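Local coordinates for putative uncharacterized protein (Ustilago maydis, PDB 4GNX) that is probably the small subunit of replication protein A, the heterotrimer that binds single-stranded DNA, and helps assemble the trimer through its OB-fold domain and C-terminal helix, at residues Leu7-Met12 / Leu95-Val100; Val21-Lys26 / Met37-Leu42; Gly25-Val30 / Thr59-Thr64; Asn44-Met49 / Gly71-Ala76. All coordinates share one frame; numbering follows the deposited sequence.

Contact 1 of 4, residues Leu7-Met12 / Leu95-Val100; sequences LINSSM and LVENVV
Leu7 and Val100 lie at the heart of a buried, mainly apolar contact that packs helix 93-104 against short strand 7-8 and the turn following it, at the edge of the OB barrel. The two segments bury 262 Å² between them, and Val100 has the largest share. Its CB is directed at the 7-12 segment. With CG1 anti to the backbone N (chi1 163°), both methyls come against the same carbonyl, CG1 lying 3.7 Å and CG2 3.8 Å from Leu7 O. The methyls then divide their remaining contacts. Val100 CG2 also meets Leu7 CG at 4.1 Å, whereas Val100 CG1 meets Met12 SD at 3.8 Å. Met12 reaches this point with a straight chain as far as its sulfur and slides past Val100 in the opposite direction. One helix position earlier, Val99 CG1 touches Leu7 CD2 at 4.1 Å, so the branched end of Leu7 rests on two successive valines.

The polar margin is formed by Asn9 and Glu97, whose amide and carboxylate planes are 18° apart. Glu97 is bent at chi2 (52°), and its OE1 is hydrogen-bonded to Ser40 OG, which ties the helix to the turn that follows strand 34-39. Val99 and Leu95 pack on Leu125 of a neighbouring subunit, consistent with the helical trimer interface known in replication protein A. The close approaches are thus mainly apolar, so the helix probably seats by methyl packing, while the bond between Ser40 and Glu97 adds a directional tie beside it.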
loop_
_atom_site.group_PDB
_atom_site.type_symbol
_atom_site.label_atom_id
_atom_site.label_comp_id
_atom_site.label_asym_id
_atom_site.label_seq_id
_atom_site.Cartn_x
_atom_site.Cartn_y
_atom_site.Cartn_z
ATOM N N LEU A 7 1.971 -14.739 -18.126
ATOM C CA LEU A 7 2.971 -14.981 -17.074
ATOM C C LEU A 7 2.491 -16.173 -16.329
ATOM O O LEU A 7 1.437 -16.114 -15.694
ATOM C CB LEU A 7 3.023 -13.809 -16.097
ATOM C CG LEU A 7 4.239 -13.686 -15.197
ATOM C CD1 LEU A 7 5.522 -13.496 -16.005
ATOM C CD2 LEU A 7 4.026 -12.543 -14.221
ATOM N N ILE A 8 3.232 -17.266 -16.387
ATOM C CA ILE A 8 2.705 -18.490 -15.811
ATOM C C ILE A 8 3.670 -19.153 -14.827
ATOM O O ILE A 8 4.842 -18.781 -14.743
ATOM C CB ILE A 8 2.196 -19.468 -16.915
ATOM C CG1 ILE A 8 3.361 -20.140 -17.629
ATOM C CG2 ILE A 8 1.272 -18.749 -17.898
ATOM C CD1 ILE A 8 3.058 -21.557 -18.030
ATOM N N ASN A 9 3.142 -20.089 -14.047
ATOM C CA ASN A 9 3.956 -20.950 -13.236
ATOM C C ASN A 9 3.911 -22.354 -13.840
ATOM O O ASN A 9 3.303 -22.550 -14.899
ATOM C CB ASN A 9 3.515 -20.896 -11.766
ATOM C CG ASN A 9 2.040 -21.256 -11.548
ATOM O OD1 ASN A 9 1.390 -20.667 -10.688
ATOM N ND2 ASN A 9 1.527 -22.252 -12.277
ATOM N N SER A 10 4.552 -23.323 -13.190
ATOM C CA SER A 10 4.729 -24.638 -13.788
ATOM C C SER A 10 3.400 -25.407 -13.949
ATOM O O SER A 10 3.259 -26.264 -14.834
ATOM C CB SER A 10 5.742 -25.455 -12.984
ATOM O OG SER A 10 5.379 -25.574 -11.614
ATOM N N SER A 11 2.420 -25.083 -13.114
ATOM C CA SER A 11 1.190 -25.834 -13.108
ATOM C C SER A 11 0.281 -25.402 -14.245
ATOM O O SER A 11 -0.649 -26.103 -14.593
ATOM C CB SER A 11 0.483 -25.688 -11.773
ATOM O OG SER A 11 -0.504 -24.695 -11.886
ATOM N N MET A 12 0.561 -24.257 -14.831
ATOM C CA MET A 12 -0.231 -23.764 -15.941
ATOM C C MET A 12 0.274 -24.242 -17.298
ATOM O O MET A 12 -0.354 -24.002 -18.318
ATOM C CB MET A 12 -0.299 -22.245 -15.903
ATOM C CG MET A 12 -1.054 -21.738 -14.686
ATOM S SD MET A 12 -0.910 -19.971 -14.336
ATOM C CE MET A 12 -1.727 -19.229 -15.753
ATOM N N LEU A 95 6.008 -12.884 -4.076
ATOM C CA LEU A 95 5.402 -11.781 -4.794
ATOM C C LEU A 95 5.003 -12.273 -6.164
ATOM O O LEU A 95 3.881 -12.022 -6.614
ATOM C CB LEU A 95 6.357 -10.595 -4.927
ATOM C CG LEU A 95 5.833 -9.380 -5.717
ATOM C CD1 LEU A 95 4.335 -9.174 -5.541
ATOM C CD2 LEU A 95 6.596 -8.134 -5.287
ATOM N N VAL A 96 5.913 -12.992 -6.812
ATOM C CA VAL A 96 5.680 -13.432 -8.168
ATOM C C VAL A 96 4.455 -14.347 -8.256
ATOM O O VAL A 96 3.658 -14.229 -9.207
ATOM C CB VAL A 96 6.920 -14.121 -8.775
ATOM C CG1 VAL A 96 6.573 -14.730 -10.130
ATOM C CG2 VAL A 96 8.057 -13.116 -8.918
ATOM N N GLU A 97 4.291 -15.231 -7.269
ATOM C CA GLU A 97 3.222 -16.200 -7.347
ATOM C C GLU A 97 1.903 -15.457 -7.389
ATOM O O GLU A 97 1.009 -15.771 -8.192
ATOM C CB GLU A 97 3.283 -17.190 -6.192
ATOM C CG GLU A 97 2.171 -18.242 -6.181
ATOM C CD GLU A 97 1.996 -19.011 -7.499
ATOM O OE1 GLU A 97 3.002 -19.248 -8.216
ATOM O OE2 GLU A 97 0.836 -19.392 -7.816
ATOM N N ASN A 98 1.828 -14.419 -6.565
ATOM C CA ASN A 98 0.637 -13.635 -6.418
ATOM C C ASN A 98 0.290 -12.838 -7.651
ATOM O O ASN A 98 -0.884 -12.693 -8.018
ATOM C CB ASN A 98 0.802 -12.733 -5.225
ATOM C CG ASN A 98 0.500 -13.450 -3.932
ATOM O OD1 ASN A 98 -0.653 -13.779 -3.654
ATOM N ND2 ASN A 98 1.529 -13.706 -3.134
ATOM N N VAL A 99 1.316 -12.319 -8.299
ATOM C CA VAL A 99 1.114 -11.581 -9.508
ATOM C C VAL A 99 0.621 -12.528 -10.589
ATOM O O VAL A 99 -0.258 -12.175 -11.369
ATOM C CB VAL A 99 2.409 -10.896 -9.897
ATOM C CG1 VAL A 99 2.308 -10.258 -11.286
ATOM C CG2 VAL A 99 2.725 -9.871 -8.826
ATOM N N VAL A 100 1.147 -13.752 -10.611
ATOM C CA VAL A 100 0.664 -14.731 -11.585
ATOM C C VAL A 100 -0.832 -14.947 -11.400
ATOM O O VAL A 100 -1.614 -14.729 -12.332
ATOM C CB VAL A 100 1.388 -16.069 -11.496
ATOM C CG1 VAL A 100 0.575 -17.155 -12.208
ATOM C CG2 VAL A 100 2.761 -15.927 -12.108
#

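Contact 2 of 4, residues Val21-Lys26 / Met37-Leu42; sequences VRIVGK and MQTSDL
Ile23 and Thr39 meet end to side: Ile23 CD1 lies 3.6 Å from Thr39 CG2, and the two side chains cross at about a right angle. Ile23 is extended at both torsions, with CG1 anti to the backbone N (chi1 174°), which carries its terminal methyl to the threonine. Thr39 turns CG2 toward that methyl and leaves OG1 beside its own backbone N, where it hydrogen-bonds to Gly43 O.

Met37 runs straight through chi1 and chi2 and lies against Gly25, its SD 3.5 Å from Gly25 N. It then bends at chi3 (-65°), bringing its end to Val61 and Val63 on strand 60-68. Ile23 CG1 flanks the same sulfur at 4.2 Å.

These residues belong to the first hairpin of the OB barrel, between strands 20-31 and 34-39, whose local segments make an angle of 112°. Lys26 and Gln38 form an antiparallel hydrogen-bonded pair there. Gln38 N donates to Lys26 O over 3.0 Å, nearly straight and in the carbonyl plane; the reciprocal bond from Lys26 N is less surely placed. On this pair's face Gln38 extends its side chain beside Asn44, while a type I turn from Thr39 to Leu42 takes the chain toward strand 44-48.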
loop_
_atom_site.group_PDB
_atom_site.type_symbol
_atom_site.label_atom_id
_atom_site.label_comp_id
_atom_site.label_asym_id
_atom_site.label_seq_id
_atom_site.Cartn_x
_atom_site.Cartn_y
_atom_site.Cartn_z
ATOM N N VAL A 21 4.838 -18.758 -23.833
ATOM C CA VAL A 21 4.587 -18.217 -22.515
ATOM C C VAL A 21 5.777 -17.430 -21.964
ATOM O O VAL A 21 6.837 -17.303 -22.610
ATOM C CB VAL A 21 4.219 -19.322 -21.520
ATOM C CG1 VAL A 21 2.966 -20.064 -21.970
ATOM C CG2 VAL A 21 5.399 -20.256 -21.317
ATOM N N ARG A 22 5.595 -16.916 -20.757
ATOM C CA ARG A 22 6.644 -16.212 -20.060
ATOM C C ARG A 22 6.690 -16.784 -18.664
ATOM O O ARG A 22 5.652 -16.956 -18.041
ATOM C CB ARG A 22 6.302 -14.742 -20.021
ATOM C CG ARG A 22 7.404 -13.867 -19.475
ATOM C CD ARG A 22 7.258 -12.443 -20.015
ATOM N NE ARG A 22 7.737 -12.354 -21.393
ATOM C CZ ARG A 22 7.531 -11.316 -22.189
ATOM N NH1 ARG A 22 6.856 -10.277 -21.742
ATOM N NH2 ARG A 22 7.994 -11.320 -23.437
ATOM N N ILE A 23 7.880 -17.105 -18.173
ATOM C CA ILE A 23 8.005 -17.752 -16.857
ATOM C C ILE A 23 9.283 -17.320 -16.127
ATOM O O ILE A 23 10.344 -17.161 -16.759
ATOM C CB ILE A 23 7.863 -19.295 -16.951
ATOM C CG1 ILE A 23 8.129 -19.948 -15.611
ATOM C CG2 ILE A 23 8.860 -19.889 -17.912
ATOM C CD1 ILE A 23 7.364 -21.239 -15.394
ATOM N N VAL A 24 9.161 -17.121 -14.811
ATOM C CA VAL A 24 10.267 -16.666 -13.972
ATOM C C VAL A 24 10.666 -17.731 -12.967
ATOM O O VAL A 24 9.823 -18.378 -12.357
ATOM C CB VAL A 24 9.904 -15.396 -13.169
ATOM C CG1 VAL A 24 11.114 -14.898 -12.388
ATOM C CG2 VAL A 24 9.414 -14.282 -14.084
ATOM N N GLY A 25 11.956 -17.900 -12.761
ATOM C CA GLY A 25 12.392 -18.876 -11.791
ATOM C C GLY A 25 13.826 -18.728 -11.388
ATOM O O GLY A 25 14.589 -18.019 -12.044
ATOM N N LYS A 26 14.160 -19.389 -10.288
ATOM C CA LYS A 26 15.508 -19.444 -9.739
ATOM C C LYS A 26 16.248 -20.580 -10.430
ATOM O O LYS A 26 15.729 -21.686 -10.556
ATOM C CB LYS A 26 15.445 -19.719 -8.234
ATOM C CG LYS A 26 16.571 -19.136 -7.391
ATOM C CD LYS A 26 17.780 -20.041 -7.320
ATOM C CE LYS A 26 18.646 -19.689 -6.127
ATOM N NZ LYS A 26 19.915 -20.486 -6.139
ATOM N N MET A 37 14.813 -24.934 -13.793
ATOM C CA MET A 37 14.305 -23.751 -13.133
ATOM C C MET A 37 13.243 -24.071 -12.069
ATOM O O MET A 37 12.365 -24.913 -12.286
ATOM C CB MET A 37 13.719 -22.848 -14.197
ATOM C CG MET A 37 13.232 -21.523 -13.672
ATOM S SD MET A 37 12.236 -20.635 -14.878
ATOM C CE MET A 37 13.480 -20.334 -16.138
ATOM N N GLN A 38 13.337 -23.400 -10.919
ATOM C CA GLN A 38 12.290 -23.448 -9.904
ATOM C C GLN A 38 11.340 -22.248 -10.055
ATOM O O GLN A 38 11.785 -21.112 -10.144
ATOM C CB GLN A 38 12.901 -23.529 -8.499
ATOM C CG GLN A 38 11.917 -23.285 -7.366
ATOM C CD GLN A 38 12.303 -23.973 -6.077
ATOM O OE1 GLN A 38 13.483 -24.213 -5.810
ATOM N NE2 GLN A 38 11.305 -24.303 -5.266
ATOM N N THR A 39 10.038 -22.528 -10.081
ATOM C CA THR A 39 9.005 -21.520 -10.259
ATOM C C THR A 39 8.402 -21.059 -8.931
ATOM O O THR A 39 8.522 -21.761 -7.936
ATOM C CB THR A 39 7.853 -22.045 -11.129
ATOM O OG1 THR A 39 8.367 -22.888 -12.142
ATOM C CG2 THR A 39 7.225 -20.901 -11.836
ATOM N N SER A 40 7.754 -19.886 -8.940
ATOM C CA SER A 40 6.946 -19.393 -7.823
ATOM C C SER A 40 5.982 -20.454 -7.336
ATOM O O SER A 40 5.633 -20.516 -6.165
ATOM C CB SER A 40 6.151 -18.168 -8.263
ATOM O OG SER A 40 5.318 -18.461 -9.372
ATOM N N ASP A 41 5.550 -21.271 -8.284
ATOM C CA ASP A 41 4.739 -22.449 -8.085
ATOM C C ASP A 41 5.359 -23.444 -7.112
ATOM O O ASP A 41 4.661 -24.292 -6.559
ATOM C CB ASP A 41 4.644 -23.133 -9.445
ATOM C CG ASP A 41 3.342 -23.849 -9.646
ATOM O OD1 ASP A 41 3.366 -24.969 -10.187
ATOM O OD2 ASP A 41 2.289 -23.303 -9.270
ATOM N N LEU A 42 6.674 -23.337 -6.927
ATOM C CA LEU A 42 7.524 -24.343 -6.263
ATOM C C LEU A 42 7.817 -25.561 -7.108
ATOM O O LEU A 42 8.526 -26.463 -6.673
ATOM C CB LEU A 42 6.996 -24.771 -4.902
ATOM C CG LEU A 42 7.257 -23.768 -3.781
ATOM C CD1 LEU A 42 6.990 -24.428 -2.439
ATOM C CD2 LEU A 42 8.670 -23.200 -3.845
#

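Contact 3 of 4, residues Gly25-Val30 / Thr59-Thr64; sequences GKVHKV and TFVEVT
Gly25 against Val61 and Lys26 against Phe60 make the antiparallel join of strands 20-31 and 60-68 in the barrel wall. Gly25 and Val61 are a hydrogen-bonded pair: Gly25 N donates to Val61 O at 3.1 Å, and Val61 N returns a bond to Gly25 O at 2.9 Å. A third bond, from Val27 N to Thr59 O, spans 2.7 Å.

Lys26 and Phe60, a non-hydrogen-bonded pair, add a CH-pi contact. Lys26 CG stands over one ring face, 3.8 Å from the centroid of Phe60 and 23° off the normal, displaced toward the rim. A bend at chi2 (-86°) turns the rest of the lysine chain along Thr59, so that Lys26 CE approaches Thr59 CG2 at 3.8 Å.

The long, curved OB strand 20-31 is flanked by two partners that overlap around Gly25 to Val27: Lys26 pairs with Phe60 on one edge and bonds Gln38 on the other. Farther on, His28 and Lys29 both face Leu36 in a classic beta bulge.

On the face of Val61, its CG1 meets Val27 CG2 at 4.2 Å, and Met37 and Ile79 also pack on this valine. Phe60 continues onto Phe82 and Val91, whereas Glu62 hydrogen-bonds to Tyr90 and Tyr117 of a neighbouring subunit.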
loop_
_atom_site.group_PDB
_atom_site.type_symbol
_atom_site.label_atom_id
_atom_site.label_comp_id
_atom_site.label_asym_id
_atom_site.label_seq_id
_atom_site.Cartn_x
_atom_site.Cartn_y
_atom_site.Cartn_z
ATOM N N GLY A 25 11.956 -17.900 -12.761
ATOM C CA GLY A 25 12.392 -18.876 -11.791
ATOM C C GLY A 25 13.826 -18.728 -11.388
ATOM O O GLY A 25 14.589 -18.019 -12.044
ATOM N N LYS A 26 14.160 -19.389 -10.288
ATOM C CA LYS A 26 15.508 -19.444 -9.739
ATOM C C LYS A 26 16.248 -20.580 -10.430
ATOM O O LYS A 26 15.729 -21.686 -10.556
ATOM C CB LYS A 26 15.445 -19.719 -8.234
ATOM C CG LYS A 26 16.571 -19.136 -7.391
ATOM C CD LYS A 26 17.780 -20.041 -7.320
ATOM C CE LYS A 26 18.646 -19.689 -6.127
ATOM N NZ LYS A 26 19.915 -20.486 -6.139
ATOM N N VAL A 27 17.458 -20.295 -10.895
ATOM C CA VAL A 27 18.272 -21.282 -11.598
ATOM C C VAL A 27 18.790 -22.316 -10.614
ATOM O O VAL A 27 19.479 -21.983 -9.646
ATOM C CB VAL A 27 19.450 -20.630 -12.351
ATOM C CG1 VAL A 27 20.312 -21.689 -13.017
ATOM C CG2 VAL A 27 18.927 -19.654 -13.393
ATOM N N HIS A 28 18.439 -23.571 -10.869
ATOM C CA HIS A 28 18.845 -24.691 -10.023
ATOM C C HIS A 28 20.118 -25.285 -10.553
ATOM O O HIS A 28 21.128 -25.349 -9.862
ATOM C CB HIS A 28 17.733 -25.737 -9.983
ATOM C CG HIS A 28 17.559 -26.393 -8.635
ATOM N ND1 HIS A 28 18.324 -27.433 -8.229
ATOM C CD2 HIS A 28 16.668 -26.122 -7.593
ATOM C CE1 HIS A 28 17.949 -27.805 -6.991
ATOM N NE2 HIS A 28 16.936 -27.001 -6.601
ATOM N N LYS A 29 20.076 -25.705 -11.810
ATOM C CA LYS A 29 21.209 -26.332 -12.459
ATOM C C LYS A 29 21.227 -25.935 -13.940
ATOM O O LYS A 29 20.195 -25.561 -14.502
ATOM C CB LYS A 29 21.130 -27.854 -12.290
ATOM C CG LYS A 29 22.382 -28.587 -12.718
ATOM C CD LYS A 29 22.458 -29.985 -12.124
ATOM C CE LYS A 29 21.565 -30.980 -12.852
ATOM N NZ LYS A 29 21.397 -32.234 -12.065
ATOM N N VAL A 30 22.405 -25.970 -14.556
ATOM C CA VAL A 30 22.509 -25.819 -15.998
ATOM C C VAL A 30 23.328 -26.981 -16.551
ATOM O O VAL A 30 24.493 -27.157 -16.192
ATOM C CB VAL A 30 23.127 -24.470 -16.416
ATOM C CG1 VAL A 30 23.187 -24.356 -17.932
ATOM C CG2 VAL A 30 22.332 -23.310 -15.852
ATOM N N THR A 59 21.031 -15.729 -11.195
ATOM C CA THR A 59 20.273 -16.407 -10.157
ATOM C C THR A 59 18.812 -16.601 -10.568
ATOM O O THR A 59 18.318 -17.728 -10.626
ATOM C CB THR A 59 20.392 -15.688 -8.794
ATOM O OG1 THR A 59 21.628 -14.960 -8.723
ATOM C CG2 THR A 59 20.336 -16.687 -7.654
ATOM N N PHE A 60 18.125 -15.505 -10.855
ATOM C CA PHE A 60 16.766 -15.612 -11.346
ATOM C C PHE A 60 16.716 -15.182 -12.770
ATOM O O PHE A 60 17.426 -14.278 -13.180
ATOM C CB PHE A 60 15.806 -14.764 -10.551
ATOM C CG PHE A 60 15.717 -15.143 -9.110
ATOM C CD1 PHE A 60 16.692 -14.728 -8.198
ATOM C CD2 PHE A 60 14.646 -15.891 -8.648
ATOM C CE1 PHE A 60 16.604 -15.057 -6.859
ATOM C CE2 PHE A 60 14.547 -16.214 -7.305
ATOM C CZ PHE A 60 15.530 -15.801 -6.412
ATOM N N VAL A 61 15.839 -15.824 -13.518
ATOM C CA VAL A 61 15.784 -15.599 -14.938
ATOM C C VAL A 61 14.335 -15.494 -15.422
ATOM O O VAL A 61 13.437 -16.081 -14.810
ATOM C CB VAL A 61 16.534 -16.740 -15.626
ATOM C CG1 VAL A 61 15.735 -18.031 -15.524
ATOM C CG2 VAL A 61 16.838 -16.382 -17.058
ATOM N N GLU A 62 14.093 -14.715 -16.479
ATOM C CA GLU A 62 12.753 -14.685 -17.111
ATOM C C GLU A 62 12.842 -15.211 -18.522
ATOM O O GLU A 62 13.523 -14.628 -19.365
ATOM C CB GLU A 62 12.113 -13.284 -17.124
ATOM C CG GLU A 62 10.673 -13.287 -17.634
ATOM C CD GLU A 62 10.121 -11.892 -17.936
ATOM O OE1 GLU A 62 10.303 -11.395 -19.079
ATOM O OE2 GLU A 62 9.476 -11.275 -17.046
ATOM N N VAL A 63 12.144 -16.312 -18.780
ATOM C CA VAL A 63 12.201 -16.925 -20.116
ATOM C C VAL A 63 10.940 -16.667 -20.890
ATOM O O VAL A 63 9.846 -16.874 -20.357
ATOM C CB VAL A 63 12.349 -18.446 -20.052
ATOM C CG1 VAL A 63 12.281 -19.017 -21.457
ATOM C CG2 VAL A 63 13.631 -18.813 -19.332
ATOM N N THR A 64 11.088 -16.213 -22.125
ATOM C CA THR A 64 9.972 -16.257 -23.044
ATOM C C THR A 64 10.213 -17.494 -23.882
ATOM O O THR A 64 11.267 -17.638 -24.515
ATOM C CB THR A 64 9.827 -14.986 -23.917
ATOM O OG1 THR A 64 9.662 -13.830 -23.085
ATOM C CG2 THR A 64 8.606 -15.076 -24.777
#

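Contact 4 of 4, residues Asn44-Met49 / Gly71-Ala76; sequences NVEIAM and GSSFQA
Phe74 lays one face of its ring under the end of Ile47, whose CD1 stands 4.1 Å above the ring plane, offset toward the rim. The two side chains run side by side in the same direction. Ile47 chi1 of -37° sets CG1 beside the backbone N and leaves CG2 roughly anti to it, which brings this second branch to Phe74 CB at 3.9 Å and to Ala76 CB at 4.0 Å; both branches are thus engaged by the opposing strand. Val45 CG1 approaches the ring obliquely, 3.9 Å from Phe74 CD1.

The backbones supply the complementary evidence. Ala48 N donates to Phe74 O over 2.7 Å, and Ala48 O receives Ala76 N over 2.9 Å, so one residue bonds to both neighbours of Gln75, the hallmark of a parallel bridge. The local strand directions differ by 33°. Joining strands 44-48 and 73-81 in this parallel sense is the seam that closes an OB barrel, where the third and fifth strands meet. At the other end the seam is slacker: Glu46 N to Ser72 O, at 3.5 Å, is a weak bond.

Met49 folds back through bends at chi2 and chi3, setting SD 4.0 Å from Ala76 CB. Inside the barrel Phe74 also packs on Val21 and Ile23 of strand 20-31 and on Leu13, while Ala76 and Ile47 meet Val63, and the exposed Glu46, Ala48 and Gln75 belong to the outer surface.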
loop_
_atom_site.group_PDB
_atom_site.type_symbol
_atom_site.label_atom_id
_atom_site.label_comp_id
_atom_site.label_asym_id
_atom_site.label_seq_id
_atom_site.Cartn_x
_atom_site.Cartn_y
_atom_site.Cartn_z
ATOM N N ASN A 44 9.387 -27.424 -10.649
ATOM C CA ASN A 44 10.563 -27.294 -11.498
ATOM C C ASN A 44 10.182 -27.475 -12.954
ATOM O O ASN A 44 9.148 -28.071 -13.240
ATOM C CB ASN A 44 11.645 -28.281 -11.061
ATOM C CG ASN A 44 12.345 -27.865 -9.763
ATOM O OD1 ASN A 44 13.121 -28.625 -9.211
ATOM N ND2 ASN A 44 12.076 -26.657 -9.281
ATOM N N VAL A 45 10.990 -26.919 -13.860
ATOM C CA VAL A 45 10.666 -26.831 -15.293
ATOM C C VAL A 45 11.953 -26.979 -16.101
ATOM O O VAL A 45 12.963 -26.325 -15.795
ATOM C CB VAL A 45 10.009 -25.476 -15.669
ATOM C CG1 VAL A 45 9.763 -25.381 -17.166
ATOM C CG2 VAL A 45 8.687 -25.298 -14.965
ATOM N N GLU A 46 11.906 -27.819 -17.140
ATOM C CA GLU A 46 13.068 -28.083 -17.985
ATOM C C GLU A 46 13.024 -27.125 -19.172
ATOM O O GLU A 46 12.049 -27.119 -19.921
ATOM C CB GLU A 46 13.007 -29.522 -18.470
ATOM C CG GLU A 46 14.209 -30.387 -18.125
ATOM C CD GLU A 46 13.979 -31.864 -18.457
ATOM O OE1 GLU A 46 13.315 -32.163 -19.476
ATOM O OE2 GLU A 46 14.463 -32.739 -17.702
ATOM N N ILE A 47 14.055 -26.298 -19.341
ATOM C CA ILE A 47 14.084 -25.344 -20.464
ATOM C C ILE A 47 15.226 -25.643 -21.440
ATOM O O ILE A 47 16.374 -25.806 -21.037
ATOM C CB ILE A 47 14.221 -23.883 -19.987
ATOM C CG1 ILE A 47 13.424 -23.638 -18.696
ATOM C CG2 ILE A 47 13.832 -22.919 -21.107
ATOM C CD1 ILE A 47 12.315 -22.615 -18.822
ATOM N N ALA A 48 14.897 -25.726 -22.723
ATOM C CA ALA A 48 15.884 -25.959 -23.761
ATOM C C ALA A 48 16.367 -24.602 -24.213
ATOM O O ALA A 48 15.593 -23.779 -24.712
ATOM C CB ALA A 48 15.294 -26.749 -24.921
ATOM N N MET A 49 17.657 -24.375 -24.022
ATOM C CA MET A 49 18.259 -23.073 -24.183
ATOM C C MET A 49 18.887 -22.867 -25.568
ATOM O O MET A 49 19.429 -23.802 -26.170
ATOM C CB MET A 49 19.302 -22.900 -23.076
ATOM C CG MET A 49 19.430 -21.495 -22.504
ATOM S SD MET A 49 17.907 -20.729 -21.901
ATOM C CE MET A 49 17.235 -22.095 -20.951
ATOM N N GLY A 71 5.119 -32.678 -21.778
ATOM C CA GLY A 71 4.616 -32.314 -20.446
ATOM C C GLY A 71 4.932 -30.867 -20.062
ATOM O O GLY A 71 4.141 -29.940 -20.318
ATOM N N SER A 72 6.103 -30.688 -19.450
ATOM C CA SER A 72 6.569 -29.381 -18.977
ATOM C C SER A 72 8.023 -29.087 -19.413
ATOM O O SER A 72 8.920 -28.852 -18.580
ATOM C CB SER A 72 6.394 -29.281 -17.455
ATOM O OG SER A 72 7.243 -30.180 -16.778
ATOM N N SER A 73 8.234 -29.131 -20.729
ATOM C CA SER A 73 9.523 -28.847 -21.360
ATOM C C SER A 73 9.281 -27.571 -22.139
ATOM O O SER A 73 8.172 -27.033 -22.108
ATOM C CB SER A 73 9.964 -30.004 -22.283
ATOM O OG SER A 73 11.385 -30.143 -22.388
ATOM N N PHE A 74 10.292 -27.091 -22.859
ATOM C CA PHE A 74 10.293 -25.688 -23.223
ATOM C C PHE A 74 11.345 -25.188 -24.191
ATOM O O PHE A 74 12.525 -25.264 -23.877
ATOM C CB PHE A 74 10.605 -24.991 -21.961
ATOM C CG PHE A 74 9.644 -23.972 -21.637
ATOM C CD1 PHE A 74 8.681 -24.224 -20.683
ATOM C CD2 PHE A 74 9.685 -22.764 -22.296
ATOM C CE1 PHE A 74 7.765 -23.264 -20.357
ATOM C CE2 PHE A 74 8.769 -21.792 -21.986
ATOM C CZ PHE A 74 7.809 -22.040 -21.008
ATOM N N GLN A 75 10.937 -24.613 -25.321
ATOM C CA GLN A 75 11.915 -24.110 -26.284
ATOM C C GLN A 75 12.087 -22.613 -26.047
ATOM O O GLN A 75 11.225 -21.839 -26.437
ATOM C CB GLN A 75 11.530 -24.456 -27.751
ATOM C CG GLN A 75 12.575 -24.122 -28.833
ATOM C CD GLN A 75 12.568 -25.046 -30.078
ATOM O OE1 GLN A 75 11.577 -25.734 -30.376
ATOM N NE2 GLN A 75 13.695 -25.058 -30.818
ATOM N N ALA A 76 13.193 -22.222 -25.402
ATOM C CA ALA A 76 13.473 -20.808 -25.135
ATOM C C ALA A 76 13.588 -20.000 -26.416
ATOM O O ALA A 76 14.321 -20.378 -27.315
ATOM C CB ALA A 76 14.739 -20.642 -24.287
#

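All four contacts lie within one OB-fold domain. Contacts 2 and 3 share Gly25 and Lys26 on strand 20-31, their centres about 7 Å apart, so that strand is paired with both 34-39 and 60-68. Contact 4 lies about 11 Å from each, centre to centre, and joins 44-48 to 73-81, closing the barrel. Along the chain contact 2 closes before contact 4 opens, contacts 3 and 4 interleave, and all three are nested within the loop that contact 1 closes. Centre to centre, contact 1 is about 7 Å from contact 2 but about 16 Å from contact 4. Its helix, which probably serves trimer assembly, thus packs nearer the hairpin than the closing seam, although Ser10 still touches Val45.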